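Side-chain contacts in short-chain type dehydrogenase/reductase (Mycobacterium ulcerans, PDB 3SVT), which probably acts as an NAD-dependent oxidoreductase of the short-chain dehydrogenase/reductase family, its substrate not established: residues F161-Y164 / G165-S169; N251-G254 / G255-R259. All blocks are in the same frame, centred on the assembly; numbering follows the deposited sequence.

Contact 1 (F161-Y164 / G165-S169)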
ATOM      1  N   PHE B 161     -12.735 -10.336 -13.393  1.00 26.97           N
ATOM      2  CA  PHE B 161     -11.608 -11.250 -13.571  1.00 27.80           C
ATOM      3  C   PHE B 161     -11.596 -12.293 -12.486  1.00 27.31           C
ATOM      4  O   PHE B 161     -10.728 -13.156 -12.504  1.00 27.38           O
ATOM      5  CB  PHE B 161     -10.264 -10.502 -13.632  1.00 27.66           C
ATOM      6  CG  PHE B 161      -9.928  -9.971 -15.005  1.00 30.45           C
ATOM      7  CD1 PHE B 161     -10.803  -9.111 -15.673  1.00 33.20           C
ATOM      8  CD2 PHE B 161      -8.754 -10.345 -15.639  1.00 34.45           C
ATOM      9  CE1 PHE B 161     -10.499  -8.626 -16.941  1.00 34.83           C
ATOM     10  CE2 PHE B 161      -8.432  -9.852 -16.909  1.00 34.88           C
ATOM     11  CZ  PHE B 161      -9.297  -8.995 -17.552  1.00 35.60           C
ATOM     12  N   GLY B 162     -12.547 -12.198 -11.542  1.00 27.93           N
ATOM     13  CA  GLY B 162     -12.767 -13.227 -10.537  1.00 27.49           C
ATOM     14  C   GLY B 162     -11.479 -13.618  -9.829  1.00 27.60           C
ATOM     15  O   GLY B 162     -10.844 -12.792  -9.174  1.00 28.66           O
ATOM     16  N   ALA B 163     -11.092 -14.880  -9.958  1.00 27.10           N
ATOM     17  CA  ALA B 163      -9.997 -15.449  -9.146  1.00 27.22           C
ATOM     18  C   ALA B 163      -8.587 -14.946  -9.507  1.00 26.95           C
ATOM     19  O   ALA B 163      -7.655 -15.118  -8.743  1.00 27.63           O
ATOM     20  CB  ALA B 163     -10.041 -16.982  -9.229  1.00 26.35           C
ATOM     21  N   TYR B 164      -8.411 -14.379 -10.693  1.00 27.99           N
ATOM     22  CA  TYR B 164      -7.067 -13.992 -11.145  1.00 27.71           C
ATOM     23  C   TYR B 164      -6.358 -13.044 -10.169  1.00 26.82           C
ATOM     24  O   TYR B 164      -5.293 -13.385  -9.615  1.00 26.29           O
ATOM     25  CB  TYR B 164      -7.115 -13.408 -12.573  1.00 29.20           C
ATOM     26  CG  TYR B 164      -5.737 -13.286 -13.234  1.00 31.52           C
ATOM     27  CD1 TYR B 164      -4.843 -14.362 -13.243  1.00 34.63           C
ATOM     28  CD2 TYR B 164      -5.329 -12.096 -13.828  1.00 33.82           C
ATOM     29  CE1 TYR B 164      -3.573 -14.256 -13.834  1.00 35.73           C
ATOM     30  CE2 TYR B 164      -4.065 -11.981 -14.421  1.00 35.56           C
ATOM     31  CZ  TYR B 164      -3.197 -13.055 -14.424  1.00 36.28           C
ATOM     32  OH  TYR B 164      -1.954 -12.938 -15.016  1.00 38.12           O
ATOM     33  N   GLY B 165      -6.932 -11.872  -9.935  1.00 25.87           N
ATOM     34  CA  GLY B 165      -6.284 -10.886  -9.064  1.00 25.42           C
ATOM     35  C   GLY B 165      -6.268 -11.325  -7.605  1.00 24.80           C
ATOM     36  O   GLY B 165      -5.315 -11.025  -6.853  1.00 24.36           O
ATOM     37  N   VAL B 166      -7.325 -12.035  -7.210  1.00 24.20           N
ATOM     38  CA  VAL B 166      -7.451 -12.578  -5.867  1.00 23.90           C
ATOM     39  C   VAL B 166      -6.260 -13.503  -5.598  1.00 24.17           C
ATOM     40  O   VAL B 166      -5.548 -13.351  -4.593  1.00 23.94           O
ATOM     41  CB  VAL B 166      -8.764 -13.370  -5.739  1.00 24.19           C
ATOM     42  CG1 VAL B 166      -8.807 -14.166  -4.455  1.00 22.65           C
ATOM     43  CG2 VAL B 166     -10.000 -12.435  -5.890  1.00 24.18           C
ATOM     44  N   THR B 167      -6.018 -14.452  -6.496  1.00 24.29           N
ATOM     45  CA  THR B 167      -4.941 -15.430  -6.266  1.00 24.73           C
ATOM     46  C   THR B 167      -3.588 -14.804  -6.449  1.00 25.00           C
ATOM     47  O   THR B 167      -2.661 -15.142  -5.728  1.00 25.60           O
ATOM     48  CB  THR B 167      -5.033 -16.679  -7.180  1.00 25.40           C
ATOM     49  OG1 THR B 167      -5.055 -16.269  -8.550  1.00 24.81           O
ATOM     50  CG2 THR B 167      -6.293 -17.539  -6.852  1.00 26.37           C
ATOM     51  N   LYS B 168      -3.445 -13.905  -7.414  1.00 25.50           N
ATOM     52  CA  LYS B 168      -2.149 -13.251  -7.613  0.50 25.83           C
ATOM     53  C   LYS B 168      -1.799 -12.376  -6.390  1.00 25.64           C
ATOM     54  O   LYS B 168      -0.639 -12.289  -6.017  1.00 25.61           O
ATOM     55  CB  LYS B 168      -2.107 -12.479  -8.940  0.50 26.03           C
ATOM     56  CG  LYS B 168      -1.924 -13.392 -10.178  0.50 26.96           C
ATOM     57  CD  LYS B 168      -0.712 -14.347 -10.016  0.50 27.39           C
ATOM     58  CE  LYS B 168      -0.120 -14.809 -11.380  0.50 28.15           C
ATOM     59  NZ  LYS B 168      -1.144 -15.320 -12.338  0.50 28.26           N
ATOM     60  N   SER B 169      -2.791 -11.758  -5.751  1.00 25.97           N
ATOM     61  CA  SER B 169      -2.563 -11.084  -4.448  1.00 26.55           C
ATOM     62  C   SER B 169      -2.009 -12.039  -3.380  1.00 25.51           C
ATOM     63  O   SER B 169      -1.107 -11.662  -2.618  1.00 23.79           O
ATOM     64  CB  SER B 169      -3.831 -10.445  -3.902  1.00 26.83           C
ATOM     65  OG  SER B 169      -4.213  -9.341  -4.698  1.00 32.88           O
TER
HETATM   66  O   HOH W   1      -9.407 -10.584 -10.420  1.00 17.15           O
HETATM   67  O   HOH W   2      -0.731 -15.514 -15.491  1.00  2.00           O
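Tyr164 and Lys168 belong to the Tyr-X-X-X-Lys motif of short-chain dehydrogenases, here Tyr-Gly-Val-Thr-Lys in the first turns of helix 163-182. Lys168 N donates to Tyr164 O at 2.9 Å across one helical turn, and both side chains leave on the same side. A chi1 of -167° sets the Tyr164 ring beside its own carbonyl carbon, where Lys168 CG lies over one ring face, offset toward the rim and 4.1 Å from Tyr164 CE1. In one of two deposited conformers the lysine chain bends at chi2 and chi4 and brings NZ near Tyr164 CE1; the details of that end, including its water-mediated link to Tyr164 OH, are doubtful. In relatives this pair forms the active site together with a serine and an asparagine, consistent with Ser151 touching Tyr164 and Asn123 touching Lys168; Asn123 ND2 also bonds to Thr167 OG1. Thr167 OG1 sits 2.8 Å from Ala163 O and 3.1 Å from Tyr164 O, while Thr167 N donates to Ala163 O at 2.9 Å. At the N-terminal end of the helix, a water accepts from Gly165 N (2.8 Å) and donates to Gly162 O (2.9 Å).

Contact 2 (N251-G254 / G255-R259); sequences NVDG and GQMLR
Asp253 folds its carboxylate back over the type I' beta turn that runs from Asp253 to Gln256, directly after strand 249-252 of the Rossmann-type sheet. Gly254 and Gly255 occupy the two central positions with positive phi. Gln256 N closes the turn on Asp253 O at 3.2 Å. CG of Asp253 stands between its own N and C (chi1 70°), which turns both carboxylate oxygens onto the chain that follows. Asp253 OD1 accepts from Gly255 N at 2.8 Å through a bent bond (136° at the hydrogen). Asp253 OD2 takes Met257 N at 3.1 Å and, on the opposite face of the carboxylate plane, Asn251 ND2 at 2.9 Å. The Asn251 bond is the straightest of the three to the carboxylate (159°) and lies in the amide plane of Asn251, whose nitrogen also bonds to Ser155 OG. Met257 packs tightly against this amide: its CB is 3.5 Å from Asn251 ND2, and its SD 3.6 Å from Asn251 CG. Between the two segments the Gln256 side is joined more loosely, through a water that donates to Gln256 OE1 at 2.6 Å and to Asp253 O. The extended glutamine chain is itself covered by Ile152 and Tyr215, and Gln256 NE2 reaches Arg260 O. Beyond the turn, Arg259 forms a salt bridge with Asp180 of the third subunit. With three N-H groups gathered around its two oxygens, the Asp253 carboxylate is probably stabilised as the anion, and it pins the start of the 3-10 segment 256-258 to the strand end.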
ATOM      1  N   ASN B 251       5.885  -3.436 -10.318  1.00 22.39           N
ATOM      2  CA  ASN B 251       5.122  -3.460 -11.541  1.00 22.77           C
ATOM      3  C   ASN B 251       5.989  -3.115 -12.740  1.00 22.21           C
ATOM      4  O   ASN B 251       6.764  -2.168 -12.681  1.00 22.28           O
ATOM      5  CB  ASN B 251       3.895  -2.512 -11.507  1.00 22.80           C
ATOM      6  CG  ASN B 251       2.737  -3.078 -10.706  1.00 23.54           C
ATOM      7  OD1 ASN B 251       2.933  -3.618  -9.635  1.00 23.57           O
ATOM      8  ND2 ASN B 251       1.511  -2.930 -11.223  1.00 25.05           N
ATOM      9  N   VAL B 252       5.843  -3.910 -13.808  1.00 22.22           N
ATOM     10  CA  VAL B 252       6.428  -3.651 -15.143  1.00 21.44           C
ATOM     11  C   VAL B 252       5.216  -3.488 -16.061  1.00 22.00           C
ATOM     12  O   VAL B 252       4.744  -4.469 -16.707  1.00 22.53           O
ATOM     13  CB  VAL B 252       7.307  -4.801 -15.613  1.00 21.19           C
ATOM     14  CG1 VAL B 252       7.792  -4.566 -17.055  1.00 19.15           C
ATOM     15  CG2 VAL B 252       8.516  -4.967 -14.659  1.00 21.81           C
ATOM     16  N   ASP B 253       4.681  -2.275 -16.084  1.00 21.47           N
ATOM     17  CA  ASP B 253       3.316  -2.057 -16.615  1.00 22.31           C
ATOM     18  C   ASP B 253       3.088  -0.738 -17.339  1.00 22.81           C
ATOM     19  O   ASP B 253       1.944  -0.369 -17.635  1.00 23.81           O
ATOM     20  CB  ASP B 253       2.324  -2.210 -15.461  1.00 22.13           C
ATOM     21  CG  ASP B 253       2.389  -1.077 -14.458  1.00 22.83           C
ATOM     22  OD1 ASP B 253       3.192  -0.126 -14.616  1.00 20.29           O
ATOM     23  OD2 ASP B 253       1.585  -1.147 -13.491  1.00 24.15           O
ATOM     24  N   GLY B 254       4.167  -0.026 -17.681  1.00 23.10           N
ATOM     25  CA  GLY B 254       4.033   1.279 -18.347  1.00 22.87           C
ATOM     26  C   GLY B 254       3.420   2.388 -17.489  1.00 22.57           C
ATOM     27  O   GLY B 254       3.061   3.451 -18.000  1.00 22.90           O
ATOM     28  N   GLY B 255       3.327   2.136 -16.191  1.00 22.00           N
ATOM     29  CA  GLY B 255       2.692   3.016 -15.232  1.00 22.14           C
ATOM     30  C   GLY B 255       1.192   2.814 -15.057  1.00 22.19           C
ATOM     31  O   GLY B 255       0.532   3.644 -14.432  1.00 22.14           O
ATOM     32  N   GLN B 256       0.639   1.727 -15.597  1.00 22.38           N
ATOM     33  CA  GLN B 256      -0.821   1.521 -15.529  1.00 22.90           C
ATOM     34  C   GLN B 256      -1.353   1.515 -14.089  1.00 22.92           C
ATOM     35  O   GLN B 256      -2.441   2.005 -13.842  1.00 23.44           O
ATOM     36  CB  GLN B 256      -1.259   0.250 -16.253  1.00 22.87           C
ATOM     37  CG  GLN B 256      -2.768   0.038 -16.179  1.00 23.64           C
ATOM     38  CD  GLN B 256      -3.301  -1.061 -17.056  1.00 25.36           C
ATOM     39  OE1 GLN B 256      -2.546  -1.717 -17.777  1.00 26.26           O
ATOM     40  NE2 GLN B 256      -4.641  -1.257 -17.019  1.00 25.38           N
ATOM     41  N   MET B 257      -0.563   1.040 -13.133  1.00 22.55           N
ATOM     42  CA  MET B 257      -1.024   0.960 -11.746  1.00 22.49           C
ATOM     43  C   MET B 257      -1.365   2.311 -11.145  1.00 21.96           C
ATOM     44  O   MET B 257      -2.020   2.369 -10.120  1.00 22.23           O
ATOM     45  CB  MET B 257      -0.001   0.217 -10.847  1.00 22.94           C
ATOM     46  CG  MET B 257       1.201   1.022 -10.454  1.00 23.89           C
ATOM     47  SD  MET B 257       2.345   0.194  -9.314  1.00 27.64           S
ATOM     48  CE  MET B 257       2.985   1.639  -8.468  1.00 25.45           C
ATOM     49  N   LEU B 258      -0.911   3.394 -11.764  1.00 21.95           N
ATOM     50  CA  LEU B 258      -1.207   4.745 -11.314  1.00 22.34           C
ATOM     51  C   LEU B 258      -2.598   5.191 -11.696  1.00 23.32           C
ATOM     52  O   LEU B 258      -3.097   6.197 -11.143  1.00 24.66           O
ATOM     53  CB  LEU B 258      -0.210   5.736 -11.921  1.00 22.53           C
ATOM     54  CG  LEU B 258       1.246   5.377 -11.601  1.00 20.73           C
ATOM     55  CD1 LEU B 258       2.170   6.258 -12.418  1.00 21.16           C
ATOM     56  CD2 LEU B 258       1.443   5.522 -10.114  1.00 16.87           C
ATOM     57  N   ARG B 259      -3.210   4.473 -12.630  1.00 23.16           N
ATOM     58  CA  ARG B 259      -4.570   4.785 -13.088  1.00 24.86           C
ATOM     59  C   ARG B 259      -5.482   3.640 -12.601  1.00 25.31           C
ATOM     60  O   ARG B 259      -5.572   3.418 -11.404  1.00 26.26           O
ATOM     61  CB  ARG B 259      -4.571   5.000 -14.603  1.00 24.98           C
ATOM     62  CG  ARG B 259      -3.594   6.112 -15.009  1.00 26.90           C
ATOM     63  CD  ARG B 259      -3.834   6.737 -16.372  1.00 29.55           C
ATOM     64  NE  ARG B 259      -2.765   7.723 -16.655  1.00 29.82           N
ATOM     65  CZ  ARG B 259      -2.372   8.135 -17.867  1.00 30.94           C
ATOM     66  NH1 ARG B 259      -2.959   7.680 -18.982  1.00 30.59           N
ATOM     67  NH2 ARG B 259      -1.372   9.021 -17.967  1.00 28.40           N
TER
HETATM   68  O   HOH W   3      -0.161  -2.111 -18.616  1.00 21.15           O

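Followed from the N terminus, contact 1 comes first, turning the chain from the loop at Phe161 into helix 163-182. After that helix the chain runs through strand 187-198 and helices 203-207, 209-218 and 227-238, then reaches strand 249-252, where contact 2 closes a tight turn into the 3-10 segment. The two are in series, neither nested nor crossed, with centres about 17 Å apart. Helix 152-155 lies between them: Ala153 and Ala154 meet contact 1, whereas Ile152 and Ser155 meet contact 2. The subunit interfaces differ, as residues 161-169 pack on the second subunit and residues 251-259 on the third and fourth.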